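Local coordinates for outer envelope protein 64, mitochondrial (Arabidopsis thaliana, PDB 6HPG) that probably serves as a chaperone receptor in the mitochondrial outer membrane for Hsp90-dependent protein import, here represented by its three-repeat TPR domain, at residues Q57-D62 and G81-S86. Numbering follows the deposited sequence.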
loop_
_atom_site.group_PDB
_atom_site.type_symbol
_atom_site.label_atom_id
_atom_site.label_comp_id
_atom_site.label_asym_id
_atom_site.label_seq_id
_atom_site.Cartn_x
_atom_site.Cartn_y
_atom_site.Cartn_z
ATOM N N GLN A 57 6.765 9.029 -2.897
ATOM C CA GLN A 57 7.075 8.558 -4.282
ATOM C C GLN A 57 7.372 7.077 -4.316
ATOM O O GLN A 57 6.988 6.353 -5.254
ATOM C CB GLN A 57 8.259 9.317 -4.892
ATOM C CG GLN A 57 7.842 10.502 -5.759
ATOM C CD GLN A 57 9.012 11.356 -6.212
ATOM O OE1 GLN A 57 10.178 10.958 -6.104
ATOM N NE2 GLN A 57 8.702 12.552 -6.724
ATOM N N GLN A 58 8.106 6.641 -3.297
ATOM C CA GLN A 58 8.461 5.236 -3.164
ATOM C C GLN A 58 7.216 4.425 -2.849
ATOM O O GLN A 58 7.103 3.290 -3.285
ATOM C CB GLN A 58 9.550 5.031 -2.084
ATOM C CG GLN A 58 10.858 5.733 -2.438
ATOM C CD GLN A 58 11.886 5.570 -1.337
ATOM O OE1 GLN A 58 12.039 6.434 -0.458
ATOM N NE2 GLN A 58 12.540 4.436 -1.338
ATOM N N ALA A 59 6.301 4.998 -2.063
ATOM C CA ALA A 59 5.033 4.297 -1.783
ATOM C C ALA A 59 4.233 4.084 -3.080
ATOM O O ALA A 59 3.728 2.989 -3.325
ATOM C CB ALA A 59 4.202 5.068 -0.756
ATOM N N GLU A 60 4.155 5.150 -3.895
ATOM C CA GLU A 60 3.475 5.121 -5.191
ATOM C C GLU A 60 4.049 4.072 -6.108
ATOM O O GLU A 60 3.295 3.271 -6.659
ATOM C CB GLU A 60 3.518 6.488 -5.890
ATOM C CG GLU A 60 2.512 7.464 -5.302
ATOM C CD GLU A 60 2.707 8.923 -5.727
ATOM O OE1 GLU A 60 3.689 9.259 -6.452
ATOM O OE2 GLU A 60 1.865 9.748 -5.296
ATOM N N GLN A 61 5.376 4.062 -6.258
ATOM C CA GLN A 61 6.013 3.109 -7.171
ATOM C C GLN A 61 5.673 1.712 -6.707
ATOM O O GLN A 61 5.317 0.860 -7.493
ATOM C CB GLN A 61 7.520 3.272 -7.205
ATOM C CG GLN A 61 7.964 4.504 -7.927
ATOM C CD GLN A 61 9.256 5.033 -7.375
ATOM O OE1 GLN A 61 10.204 4.281 -7.163
ATOM N NE2 GLN A 61 9.300 6.327 -7.122
ATOM N N ASP A 62 5.757 1.497 -5.404
ATOM C CA ASP A 62 5.389 0.183 -4.849
ATOM C C ASP A 62 3.918 -0.207 -5.034
ATOM O O ASP A 62 3.641 -1.375 -5.239
ATOM C CB ASP A 62 5.729 0.109 -3.356
ATOM C CG ASP A 62 7.160 -0.289 -3.081
ATOM O OD1 ASP A 62 7.975 -0.483 -4.051
ATOM O OD2 ASP A 62 7.456 -0.358 -1.856
ATOM N N GLY A 81 -3.544 6.206 -3.666
ATOM C CA GLY A 81 -4.468 7.309 -3.425
ATOM C C GLY A 81 -4.047 8.256 -2.328
ATOM O O GLY A 81 -4.080 9.481 -2.510
ATOM N N THR A 82 -3.652 7.687 -1.194
ATOM C CA THR A 82 -3.206 8.472 -0.041
ATOM C C THR A 82 -1.937 9.250 -0.356
ATOM O O THR A 82 -1.818 10.384 0.074
ATOM C CB THR A 82 -3.001 7.587 1.200
ATOM O OG1 THR A 82 -4.196 6.840 1.425
ATOM C CG2 THR A 82 -2.676 8.407 2.447
ATOM N N ALA A 83 -1.000 8.641 -1.090
ATOM C CA ALA A 83 0.300 9.268 -1.361
ATOM C C ALA A 83 0.069 10.418 -2.323
ATOM O O ALA A 83 0.682 11.483 -2.206
ATOM C CB ALA A 83 1.315 8.269 -1.947
ATOM N N ARG A 84 -0.811 10.191 -3.293
ATOM C CA ARG A 84 -1.191 11.226 -4.207
ATOM C C ARG A 84 -1.886 12.397 -3.513
ATOM O O ARG A 84 -1.517 13.532 -3.748
ATOM C CB ARG A 84 -2.059 10.658 -5.306
ATOM C CG ARG A 84 -1.225 9.915 -6.305
ATOM C CD ARG A 84 -2.129 9.094 -7.188
ATOM N NE ARG A 84 -1.355 8.489 -8.254
ATOM C CZ ARG A 84 -1.892 7.801 -9.260
ATOM N NH1 ARG A 84 -3.223 7.593 -9.348
ATOM N NH2 ARG A 84 -1.086 7.315 -10.186
ATOM N N GLU A 85 -2.857 12.128 -2.657
ATOM C CA GLU A 85 -3.531 13.213 -1.937
ATOM C C GLU A 85 -2.538 14.014 -1.066
ATOM O O GLU A 85 -2.681 15.237 -0.914
ATOM C CB GLU A 85 -4.652 12.665 -1.098
ATOM C CG GLU A 85 -5.375 13.721 -0.318
ATOM C CD GLU A 85 -6.528 13.164 0.456
ATOM O OE1 GLU A 85 -7.322 13.980 0.981
ATOM O OE2 GLU A 85 -6.661 11.918 0.548
ATOM N N SER A 86 -1.545 13.308 -0.517
ATOM C CA SER A 86 -0.447 13.919 0.235
ATOM C C SER A 86 0.419 14.788 -0.657
ATOM O O SER A 86 0.893 15.835 -0.212
ATOM C CB SER A 86 0.430 12.861 0.890
ATOM O OG SER A 86 -0.258 12.227 1.945
#
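E60 lies against A83 and R84 where helix 56-69, the second helix of TPR 2, meets helix 74-86, the first helix of TPR 3; the segments 57-62 and 81-86 run roughly antiparallel (147°), their axes 8.9 Å apart. The close part is where the E60 chain lies on A83 CB and the R84 stem. A83 CB points at the neighbouring helix and meets E60 CG at 3.7 Å. With CG beside its backbone N (chi1 -77°) and the rest of the chain extended, E60 passes over this methyl and brings OE2 to 3.3 Å from R84 CG. A59 CB faces A83 CB more loosely, at 4.5 Å. Alanine suits both buried places, because a single methyl lets the segments approach; F56 and L51 continue the apolar packing. Toward solvent the charged ends are loose and not paired: E60 OE2 stays 4.6 Å from R84 NE, their planes turned 69° apart. Glutamate suits its place because its methylenes lie on A83 while OE2 forms a salt bridge with R89; arginine, because its stem packs against E60 while NH1 reaches D96 on helix 90-103. Shortening E60 to an alanine is likely to cost R89 this salt-bridge partner and open a gap over the A83 methyl. The contact thus joins adjacent repeats through methyl and methylene packing, while the charges at its margin tie each side chain to residues farther along TPR 3.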